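Local coordinates for protein endo-beta-1,2-glucanase (Talaromyces funiculosus, PDB 6IMV) that hydrolyses beta-1,2-glucan chains at internal beta-1,2-glucosidic linkages, at residues L280-Y285 against P292-K297; C15-Q20 against N35-W40; D121-T126 against K193-W198. All blocks are in the same frame, centred on the assembly; numbering follows the deposited sequence.

From the N terminus, contact 2 comes first. It closes a mostly helical loop of 14 residues, folding Cys15-Gln20 against helix 30-41, and Cys15 is joined by a disulfide to Cys504 near the C terminus. Contact 3 follows. It brings helix 112-133 beside helix 186-210 and closes a loop of 66 residues that contains helix 163-182. Contact 1 comes last and is the most local. It closes a turn of six residues in the hairpin of strands 282-287 and 290-296. The three are in series, so none nests in or crosses another. Contacts 1 and 3 lie on opposite sides of the chain's centre, their own centres about 41 Å apart. No two contacts touch.

Contact 1 (L280-Y285 against P292-K297). With NAG (2-acetamido-2-deoxy-beta-D-glucopyranose), chain H.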
loop_
_atom_site.group_PDB
_atom_site.type_symbol
_atom_site.label_atom_id
_atom_site.label_comp_id
_atom_site.label_asym_id
_atom_site.label_seq_id
_atom_site.Cartn_x
_atom_site.Cartn_y
_atom_site.Cartn_z
ATOM N N LEU A 280 -3.708 -17.070 11.451
ATOM C CA LEU A 280 -3.054 -17.632 10.261
ATOM C C LEU A 280 -3.717 -18.973 9.930
ATOM O O LEU A 280 -3.499 -19.952 10.631
ATOM C CB LEU A 280 -1.555 -17.797 10.534
ATOM C CG LEU A 280 -0.700 -18.234 9.341
ATOM C CD1 LEU A 280 -0.766 -17.203 8.226
ATOM C CD2 LEU A 280 0.740 -18.488 9.759
ATOM N N VAL A 281 -4.528 -18.990 8.867
ATOM C CA VAL A 281 -5.474 -20.073 8.616
ATOM C C VAL A 281 -5.429 -20.469 7.133
ATOM O O VAL A 281 -5.407 -19.619 6.235
ATOM C CB VAL A 281 -6.900 -19.670 9.051
ATOM C CG1 VAL A 281 -7.936 -20.747 8.727
ATOM C CG2 VAL A 281 -6.962 -19.320 10.530
ATOM N N SER A 282 -5.449 -21.780 6.893
ATOM C CA SER A 282 -5.539 -22.362 5.556
ATOM C C SER A 282 -7.011 -22.587 5.207
ATOM O O SER A 282 -7.739 -23.167 5.991
ATOM C CB SER A 282 -4.780 -23.654 5.496
ATOM O OG SER A 282 -4.722 -24.152 4.177
ATOM N N VAL A 283 -7.437 -22.119 4.033
ATOM C CA VAL A 283 -8.757 -22.438 3.512
ATOM C C VAL A 283 -8.634 -22.672 2.008
ATOM O O VAL A 283 -7.699 -22.187 1.360
ATOM C CB VAL A 283 -9.804 -21.344 3.806
ATOM C CG1 VAL A 283 -10.097 -21.236 5.286
ATOM C CG2 VAL A 283 -9.406 -19.985 3.236
ATOM N N ASP A 284 -9.611 -23.400 1.464
ATOM C CA ASP A 284 -9.638 -23.709 0.056
ATOM C C ASP A 284 -10.722 -22.862 -0.619
ATOM O O ASP A 284 -11.903 -22.904 -0.227
ATOM C CB ASP A 284 -9.857 -25.207 -0.167
ATOM C CG ASP A 284 -8.655 -26.081 0.138
ATOM O OD1 ASP A 284 -7.536 -25.543 0.393
ATOM O OD2 ASP A 284 -8.846 -27.307 0.120
ATOM N N TYR A 285 -10.312 -22.089 -1.627
ATOM C CA TYR A 285 -11.246 -21.456 -2.545
ATOM C C TYR A 285 -11.789 -22.516 -3.510
ATOM O O TYR A 285 -11.021 -23.241 -4.133
ATOM C CB TYR A 285 -10.583 -20.359 -3.376
ATOM C CG TYR A 285 -11.530 -19.720 -4.358
ATOM C CD1 TYR A 285 -12.288 -18.613 -4.015
ATOM C CD2 TYR A 285 -11.720 -20.263 -5.618
ATOM C CE1 TYR A 285 -13.177 -18.040 -4.911
ATOM C CE2 TYR A 285 -12.625 -19.720 -6.514
ATOM C CZ TYR A 285 -13.351 -18.604 -6.164
ATOM O OH TYR A 285 -14.222 -18.069 -7.070
ATOM N N PRO A 292 -10.330 -26.977 -6.055
ATOM C CA PRO A 292 -9.931 -26.156 -4.914
ATOM C C PRO A 292 -8.548 -25.505 -5.063
ATOM O O PRO A 292 -7.658 -26.098 -5.651
ATOM C CB PRO A 292 -9.941 -27.156 -3.750
ATOM C CG PRO A 292 -9.644 -28.486 -4.406
ATOM C CD PRO A 292 -10.342 -28.415 -5.743
ATOM N N ILE A 293 -8.412 -24.285 -4.530
ATOM C CA ILE A 293 -7.136 -23.589 -4.416
ATOM C C ILE A 293 -6.921 -23.216 -2.942
ATOM O O ILE A 293 -7.691 -22.439 -2.380
ATOM C CB ILE A 293 -7.074 -22.335 -5.312
ATOM C CG1 ILE A 293 -7.370 -22.632 -6.780
ATOM C CG2 ILE A 293 -5.717 -21.656 -5.158
ATOM C CD1 ILE A 293 -7.812 -21.422 -7.571
ATOM N N THR A 294 -5.855 -23.744 -2.339
ATOM C CA THR A 294 -5.508 -23.443 -0.956
ATOM C C THR A 294 -4.887 -22.047 -0.876
ATOM O O THR A 294 -3.907 -21.742 -1.584
ATOM C CB THR A 294 -4.534 -24.471 -0.367
ATOM O OG1 THR A 294 -5.114 -25.764 -0.520
ATOM C CG2 THR A 294 -4.223 -24.203 1.089
ATOM N N VAL A 295 -5.460 -21.215 0.000
ATOM C CA VAL A 295 -4.992 -19.865 0.217
ATOM C C VAL A 295 -4.897 -19.594 1.717
ATOM O O VAL A 295 -5.503 -20.287 2.541
ATOM C CB VAL A 295 -5.919 -18.836 -0.459
ATOM C CG1 VAL A 295 -5.971 -19.046 -1.957
ATOM C CG2 VAL A 295 -7.321 -18.848 0.139
ATOM N N GLN A 296 -4.153 -18.538 2.043
ATOM C CA GLN A 296 -4.242 -17.878 3.332
ATOM C C GLN A 296 -5.599 -17.176 3.440
ATOM O O GLN A 296 -5.931 -16.312 2.613
ATOM C CB GLN A 296 -3.131 -16.839 3.468
ATOM C CG GLN A 296 -3.197 -16.070 4.781
ATOM C CD GLN A 296 -2.102 -15.041 4.845
ATOM O OE1 GLN A 296 -1.027 -15.303 5.375
ATOM N NE2 GLN A 296 -2.370 -13.876 4.284
ATOM N N LYS A 297 -6.366 -17.529 4.473
ATOM C CA LYS A 297 -7.644 -16.900 4.728
ATOM C C LYS A 297 -7.428 -15.399 4.958
ATOM O O LYS A 297 -6.529 -15.004 5.687
ATOM C CB LYS A 297 -8.323 -17.559 5.925
ATOM C CG LYS A 297 -9.785 -17.185 6.113
ATOM C CD LYS A 297 -10.400 -17.895 7.295
ATOM C CE LYS A 297 -11.866 -17.570 7.448
ATOM N NZ LYS A 297 -12.451 -18.314 8.585
HETATM C C1 NAG H . -12.479 -14.493 12.392
HETATM C C2 NAG H . -13.114 -15.855 12.664
HETATM C C3 NAG H . -13.273 -16.004 14.171
HETATM C C4 NAG H . -11.890 -15.932 14.812
HETATM C C5 NAG H . -11.348 -14.516 14.571
HETATM C C6 NAG H . -9.969 -14.281 15.181
HETATM C C7 NAG H . -14.638 -16.692 10.920
HETATM C C8 NAG H . -16.027 -16.645 10.383
HETATM N N2 NAG H . -14.409 -15.981 12.021
HETATM O O3 NAG H . -13.875 -17.258 14.444
HETATM O O4 NAG H . -11.951 -16.312 16.192
HETATM O O5 NAG H . -11.263 -14.329 13.151
HETATM O O6 NAG H . -9.093 -15.369 14.844
HETATM O O7 NAG H . -13.774 -17.329 10.358
HETATM O O HOH W 1 -4.961 -16.282 7.662
#
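Asp284 and Thr294 stand on one face of the hairpin with matching first torsions, and their side chains cross at a slant. The CG of Asp284 (chi1 -74°) and the OG1 of Thr294 (chi1 -55°) each lie anti to their own carbonyl carbon. This brings the Thr294 OG1 hydroxyl to Asp284 OD1, to which it donates a 2.6 Å hydrogen bond. It arrives on the syn side, 34° out of the carboxylate plane. Lys480 adds two more bonds to this pair. Its backbone N bonds to Thr294 OG1, and its amine forms a salt bridge with Asp284 OD2. On the same face, Ser282 OG comes 3.1 Å from the methyl Thr294 CG2. On the other face Val283 CG2 lies 3.9 Å from Val295 CG2.

The backbones pair as an antiparallel beta hairpin. Val283 and Val295 form a hydrogen-bonded pair. Val283 N lies 3.1 Å from Val295 O. Val295 N lies 2.8 Å from Val283 O. Tyr285 and Ile293 form the next hydrogen-bonded pair. Past the strand ends, Lys297 N still bonds to Val281 O at 2.9 Å. A water links Val281 N to Lys297 O.

Lys297 is extended and lies alongside Val281, its CD 4.0 Å from Val281 CG1. The chain also crosses Val283, with Lys297 CB 3.8 Å from Val283 CG2. Its amine ends at the acetyl oxygen O7 of an N-linked sugar, at a modelled distance too short to be trusted in detail. Tyr285 and Ile293 rest on helix 318-337. The Asp284 carboxylate has a hydroxyl on one oxygen and an ammonium on the other, which probably favours its charged form and fixes its rotation.

Contact 2 (C15-Q20 against N35-W40); sequences CRFAHQ and NDVLFW
The ring of Phe17 lies against one turn of helix 30-41. Its CG sits between the backbone N and the carbonyl carbon (chi1 67°), which brings the ring over to the helix. Asp36 CB sits over one face, 3.8 Å from the Phe17 ring centroid, in a CH-pi contact. At the far end of the ring, Phe17 CZ is 3.7 Å from Val37 CG2. Phe17 CD2 is 3.6 Å from Trp40 CD1. The Phe17 ring and the Trp40 five-membered ring are tilted by only 22° but slid apart, so they barely overlap. Cys15 CA and SG both lie over a face of the Trp40 six-membered ring, SG 4.2 Å from its centroid. Phe39 CD2 lies over the opposite face, near its rim.

The contact joins the loop just before helix 23-28 to helix 30-41. The Cys15-Cys504 disulfide ties this N-terminal region to the C-terminal end. Trp40 NE1 donates to Pro13 O, and Asp36 OD2 is hydrogen-bonded to Tyr21 OH. Phe33 packs edge-to-face with Phe17. No hydrogen bond joins the two segments. Their cohesion is dispersion, CH-pi and sulfur-aromatic attraction, while the disulfide and the surrounding polar bonds probably help to set the orientation.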
loop_
_atom_site.group_PDB
_atom_site.type_symbol
_atom_site.label_atom_id
_atom_site.label_comp_id
_atom_site.label_asym_id
_atom_site.label_seq_id
_atom_site.Cartn_x
_atom_site.Cartn_y
_atom_site.Cartn_z
ATOM N N CYS A 15 -3.391 10.065 -23.301
ATOM C CA CYS A 15 -3.995 9.920 -21.997
ATOM C C CYS A 15 -4.839 8.639 -21.923
ATOM O O CYS A 15 -4.805 7.932 -20.917
ATOM C CB CYS A 15 -4.868 11.116 -21.652
ATOM S SG CYS A 15 -5.403 11.050 -19.926
ATOM N N ARG A 16 -5.587 8.361 -22.990
ATOM C CA ARG A 16 -6.535 7.262 -23.033
ATOM C C ARG A 16 -5.889 6.049 -23.719
ATOM O O ARG A 16 -6.494 5.418 -24.556
ATOM C CB ARG A 16 -7.818 7.737 -23.732
ATOM C CG ARG A 16 -9.066 6.950 -23.365
ATOM C CD ARG A 16 -9.479 7.154 -21.917
ATOM N NE ARG A 16 -10.761 6.518 -21.596
ATOM C CZ ARG A 16 -10.918 5.417 -20.871
ATOM N NH1 ARG A 16 -9.873 4.690 -20.497
ATOM N NH2 ARG A 16 -12.137 5.057 -20.511
ATOM N N PHE A 17 -4.666 5.692 -23.299
ATOM C CA PHE A 17 -3.868 4.657 -23.957
ATOM C C PHE A 17 -4.428 3.251 -23.703
ATOM O O PHE A 17 -4.154 2.338 -24.492
ATOM C CB PHE A 17 -2.400 4.723 -23.518
ATOM C CG PHE A 17 -2.164 4.368 -22.071
ATOM C CD1 PHE A 17 -2.028 3.042 -21.681
ATOM C CD2 PHE A 17 -2.095 5.354 -21.101
ATOM C CE1 PHE A 17 -1.833 2.719 -20.350
ATOM C CE2 PHE A 17 -1.877 5.021 -19.772
ATOM C CZ PHE A 17 -1.755 3.710 -19.401
ATOM N N ALA A 18 -5.198 3.062 -22.625
ATOM C CA ALA A 18 -5.625 1.718 -22.235
ATOM C C ALA A 18 -6.369 1.024 -23.382
ATOM O O ALA A 18 -6.129 -0.158 -23.625
ATOM C CB ALA A 18 -6.460 1.752 -20.986
ATOM N N HIS A 19 -7.244 1.751 -24.096
ATOM C CA HIS A 19 -8.022 1.117 -25.174
ATOM C C HIS A 19 -7.318 1.227 -26.538
ATOM O O HIS A 19 -7.864 0.738 -27.534
ATOM C CB HIS A 19 -9.484 1.596 -25.203
ATOM C CG HIS A 19 -9.717 3.044 -25.483
ATOM N ND1 HIS A 19 -10.840 3.693 -24.995
ATOM C CD2 HIS A 19 -9.024 3.959 -26.196
ATOM C CE1 HIS A 19 -10.838 4.946 -25.408
ATOM N NE2 HIS A 19 -9.726 5.141 -26.149
ATOM N N GLN A 20 -6.111 1.810 -26.576
ATOM C CA GLN A 20 -5.242 1.788 -27.762
ATOM C C GLN A 20 -4.548 0.424 -27.918
ATOM O O GLN A 20 -4.041 0.131 -29.005
ATOM C CB GLN A 20 -4.171 2.881 -27.698
ATOM C CG GLN A 20 -4.700 4.294 -27.887
ATOM C CD GLN A 20 -3.597 5.323 -27.820
ATOM O OE1 GLN A 20 -2.623 5.176 -27.090
ATOM N NE2 GLN A 20 -3.737 6.393 -28.581
ATOM N N ASN A 35 5.162 0.881 -19.483
ATOM C CA ASN A 35 5.854 2.134 -19.768
ATOM C C ASN A 35 4.840 3.276 -19.931
ATOM O O ASN A 35 5.088 4.412 -19.501
ATOM C CB ASN A 35 6.735 1.961 -21.008
ATOM C CG ASN A 35 7.624 3.141 -21.292
ATOM O OD1 ASN A 35 8.453 3.497 -20.462
ATOM N ND2 ASN A 35 7.469 3.718 -22.469
ATOM N N ASP A 36 3.699 2.979 -20.564
ATOM C CA ASP A 36 2.628 3.963 -20.730
ATOM C C ASP A 36 1.961 4.242 -19.376
ATOM O O ASP A 36 1.700 5.402 -19.043
ATOM C CB ASP A 36 1.622 3.513 -21.787
ATOM C CG ASP A 36 2.176 3.632 -23.199
ATOM O OD1 ASP A 36 3.248 4.241 -23.351
ATOM O OD2 ASP A 36 1.542 3.115 -24.128
ATOM N N VAL A 37 1.715 3.172 -18.612
ATOM C CA VAL A 37 1.081 3.251 -17.301
ATOM C C VAL A 37 1.875 4.199 -16.391
ATOM O O VAL A 37 1.304 5.117 -15.794
ATOM C CB VAL A 37 0.921 1.864 -16.658
ATOM C CG1 VAL A 37 0.536 1.975 -15.185
ATOM C CG2 VAL A 37 -0.077 1.013 -17.415
ATOM N N LEU A 38 3.188 3.975 -16.302
ATOM C CA LEU A 38 4.043 4.720 -15.386
ATOM C C LEU A 38 4.040 6.212 -15.729
ATOM O O LEU A 38 4.059 7.050 -14.826
ATOM C CB LEU A 38 5.460 4.149 -15.446
ATOM C CG LEU A 38 5.652 2.798 -14.775
ATOM C CD1 LEU A 38 6.981 2.184 -15.193
ATOM C CD2 LEU A 38 5.559 2.931 -13.263
ATOM N N PHE A 39 4.048 6.529 -17.030
ATOM C CA PHE A 39 4.067 7.917 -17.522
ATOM C C PHE A 39 2.865 8.684 -16.959
ATOM O O PHE A 39 3.021 9.755 -16.371
ATOM C CB PHE A 39 4.064 7.970 -19.053
ATOM C CG PHE A 39 4.108 9.361 -19.627
ATOM C CD1 PHE A 39 5.320 10.008 -19.806
ATOM C CD2 PHE A 39 2.943 10.041 -19.961
ATOM C CE1 PHE A 39 5.372 11.299 -20.316
ATOM C CE2 PHE A 39 2.991 11.329 -20.473
ATOM C CZ PHE A 39 4.207 11.955 -20.649
ATOM N N TRP A 40 1.667 8.115 -17.120
ATOM C CA TRP A 40 0.453 8.812 -16.694
ATOM C C TRP A 40 0.269 8.747 -15.170
ATOM O O TRP A 40 -0.190 9.734 -14.570
ATOM C CB TRP A 40 -0.753 8.314 -17.486
ATOM C CG TRP A 40 -0.738 8.931 -18.847
ATOM C CD1 TRP A 40 -0.331 8.342 -20.004
ATOM C CD2 TRP A 40 -1.039 10.302 -19.170
ATOM N NE1 TRP A 40 -0.386 9.242 -21.033
ATOM C CE2 TRP A 40 -0.811 10.454 -20.552
ATOM C CE3 TRP A 40 -1.480 11.411 -18.430
ATOM C CZ2 TRP A 40 -1.029 11.663 -21.211
ATOM C CZ3 TRP A 40 -1.690 12.607 -19.080
ATOM C CH2 TRP A 40 -1.472 12.726 -20.455
#

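Contact 3 (D121-T126 against K193-W198)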
loop_
_atom_site.group_PDB
_atom_site.type_symbol
_atom_site.label_atom_id
_atom_site.label_comp_id
_atom_site.label_asym_id
_atom_site.label_seq_id
_atom_site.Cartn_x
_atom_site.Cartn_y
_atom_site.Cartn_z
ATOM N N ASP A 121 14.078 15.385 1.965
ATOM C CA ASP A 121 14.733 16.331 2.854
ATOM C C ASP A 121 13.679 17.249 3.480
ATOM O O ASP A 121 13.604 17.385 4.693
ATOM C CB ASP A 121 15.816 17.115 2.113
ATOM C CG ASP A 121 16.643 17.993 3.040
ATOM O OD1 ASP A 121 16.042 18.699 3.842
ATOM O OD2 ASP A 121 17.877 17.937 2.971
ATOM N N THR A 122 12.854 17.864 2.631
ATOM C CA THR A 122 11.754 18.721 3.087
ATOM C C THR A 122 10.837 17.932 4.030
ATOM O O THR A 122 10.452 18.437 5.080
ATOM C CB THR A 122 10.955 19.286 1.906
ATOM O OG1 THR A 122 11.878 19.919 1.024
ATOM C CG2 THR A 122 9.896 20.279 2.318
ATOM N N LYS A 123 10.506 16.694 3.639
ATOM C CA LYS A 123 9.580 15.832 4.399
ATOM C C LYS A 123 10.126 15.598 5.808
ATOM O O LYS A 123 9.380 15.749 6.771
ATOM C CB LYS A 123 9.357 14.492 3.690
ATOM C CG LYS A 123 8.492 13.487 4.444
ATOM C CD LYS A 123 8.463 12.108 3.808
ATOM C CE LYS A 123 7.784 12.068 2.452
ATOM N NZ LYS A 123 6.390 12.560 2.506
ATOM N N LEU A 124 11.416 15.242 5.915
ATOM C CA LEU A 124 12.030 14.943 7.207
ATOM C C LEU A 124 11.917 16.163 8.132
ATOM O O LEU A 124 11.606 16.017 9.310
ATOM C CB LEU A 124 13.500 14.550 7.029
ATOM C CG LEU A 124 14.224 14.193 8.334
ATOM C CD1 LEU A 124 13.462 13.127 9.124
ATOM C CD2 LEU A 124 15.636 13.726 8.064
ATOM N N GLN A 125 12.194 17.354 7.588
ATOM C CA GLN A 125 12.088 18.603 8.355
ATOM C C GLN A 125 10.685 18.687 8.991
ATOM O O GLN A 125 10.556 18.976 10.175
ATOM C CB GLN A 125 12.405 19.816 7.477
ATOM C CG GLN A 125 13.863 19.883 7.051
ATOM C CD GLN A 125 14.180 21.069 6.173
ATOM O OE1 GLN A 125 13.816 22.201 6.463
ATOM N NE2 GLN A 125 14.889 20.814 5.087
ATOM N N THR A 126 9.646 18.385 8.199
ATOM C CA THR A 126 8.256 18.441 8.642
ATOM C C THR A 126 7.982 17.393 9.733
ATOM O O THR A 126 7.321 17.706 10.745
ATOM C CB THR A 126 7.300 18.270 7.460
ATOM O OG1 THR A 126 7.661 19.247 6.474
ATOM C CG2 THR A 126 5.850 18.415 7.866
ATOM N N LYS A 193 21.292 9.329 6.604
ATOM C CA LYS A 193 21.698 9.227 8.012
ATOM C C LYS A 193 20.739 10.028 8.901
ATOM O O LYS A 193 20.467 9.625 10.022
ATOM C CB LYS A 193 23.156 9.664 8.188
ATOM C CG LYS A 193 24.164 8.607 7.759
ATOM C CD LYS A 193 25.578 9.131 7.655
ATOM C CE LYS A 193 26.571 8.045 7.297
ATOM N NZ LYS A 193 27.967 8.474 7.546
ATOM N N LYS A 194 20.212 11.144 8.386
ATOM C CA LYS A 194 19.198 11.922 9.109
ATOM C C LYS A 194 17.899 11.109 9.220
ATOM O O LYS A 194 17.263 11.103 10.263
ATOM C CB LYS A 194 18.961 13.262 8.413
ATOM C CG LYS A 194 20.165 14.193 8.362
ATOM C CD LYS A 194 19.916 15.397 7.484
ATOM C CE LYS A 194 21.161 16.215 7.243
ATOM N NZ LYS A 194 20.824 17.463 6.524
ATOM N N TRP A 195 17.531 10.403 8.141
ATOM C CA TRP A 195 16.373 9.512 8.152
ATOM C C TRP A 195 16.617 8.334 9.101
ATOM O O TRP A 195 15.676 7.900 9.785
ATOM C CB TRP A 195 15.979 9.054 6.742
ATOM C CG TRP A 195 15.040 10.017 6.079
ATOM C CD1 TRP A 195 15.355 10.939 5.126
ATOM C CD2 TRP A 195 13.648 10.220 6.383
ATOM N NE1 TRP A 195 14.256 11.685 4.800
ATOM C CE2 TRP A 195 13.191 11.266 5.549
ATOM C CE3 TRP A 195 12.744 9.629 7.273
ATOM C CZ2 TRP A 195 11.871 11.720 5.574
ATOM C CZ3 TRP A 195 11.437 10.075 7.291
ATOM C CH2 TRP A 195 11.007 11.106 6.452
ATOM N N GLN A 196 17.862 7.845 9.165
ATOM C CA GLN A 196 18.226 6.747 10.069
ATOM C C GLN A 196 17.970 7.190 11.523
ATOM O O GLN A 196 17.421 6.430 12.326
ATOM C CB GLN A 196 19.672 6.289 9.819
ATOM C CG GLN A 196 20.138 5.145 10.723
ATOM C CD GLN A 196 19.710 3.767 10.266
ATOM O OE1 GLN A 196 19.922 3.366 9.117
ATOM N NE2 GLN A 196 19.127 3.001 11.183
ATOM N N THR A 197 18.335 8.438 11.841
ATOM C CA THR A 197 18.109 9.019 13.174
ATOM C C THR A 197 16.610 9.032 13.503
ATOM O O THR A 197 16.215 8.662 14.618
ATOM C CB THR A 197 18.732 10.415 13.266
ATOM O OG1 THR A 197 20.125 10.207 13.042
ATOM C CG2 THR A 197 18.517 11.095 14.601
ATOM N N TRP A 198 15.782 9.491 12.553
ATOM C CA TRP A 198 14.332 9.517 12.753
ATOM C C TRP A 198 13.836 8.086 13.016
ATOM O O TRP A 198 13.132 7.826 13.979
ATOM C CB TRP A 198 13.597 10.169 11.563
ATOM C CG TRP A 198 12.109 10.066 11.696
ATOM C CD1 TRP A 198 11.283 10.918 12.371
ATOM C CD2 TRP A 198 11.274 8.999 11.212
ATOM N NE1 TRP A 198 9.999 10.447 12.351
ATOM C CE2 TRP A 198 9.960 9.281 11.637
ATOM C CE3 TRP A 198 11.506 7.830 10.470
ATOM C CZ2 TRP A 198 8.886 8.447 11.331
ATOM C CZ3 TRP A 198 10.442 7.010 10.166
ATOM C CH2 TRP A 198 9.153 7.314 10.600
#
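Leu124 meets Trp195 through a CH-pi contact that is nearly exactly centred. Its methyl CD1 stands over the Trp195 six-membered ring, 3.8 Å from the centroid and 4° off the ring normal. CG of Leu124 lies anti to the backbone N (chi1 -179°), which sends the branch out across the indole.

Other contacts are apolar. Leu124 CB is 3.6 Å from Trp195 CZ2. The same methyl, Leu124 CD1, also reaches Trp198 CB at 3.8 Å. Its twin, Leu124 CD2, presses on Lys194 CB at 3.4 Å, tighter than usual for two carbons. Leu124 is thus a wedge between three residues of helix 186-210. Lys123 adds its aliphatic chain: CG lies at the edge of the Trp195 ring, in its plane, and Lys123 CD is 3.8 Å from Trp195 CH2.

Polar groups turn to other partners. Trp195 NE1 donates to Met120 O of helix 112-133, so the indole also ties the helices by a hydrogen bond. With an alanine at Trp195, a gap would probably open beneath Leu124 CD1, and Met120 O would lose its indole donor. The Lys123 amine bends away to a salt bridge with Glu83 and hydrogen bonds to Gln86 and Gly56 O. Gln125 NE2 donates to Asp121 OD1 at 2.7 Å, one turn back on its own helix. Asp121 OD2 stays 4.6 Å from Lys194 NZ, too far for a salt bridge.

The two helix segments run in roughly the same direction, 30° apart, with axes 10.8 Å from each other. Both tryptophans pack edge-to-face with Tyr127 and touch helix 163-182, while Lys123 meets Met57 of strand 57-64.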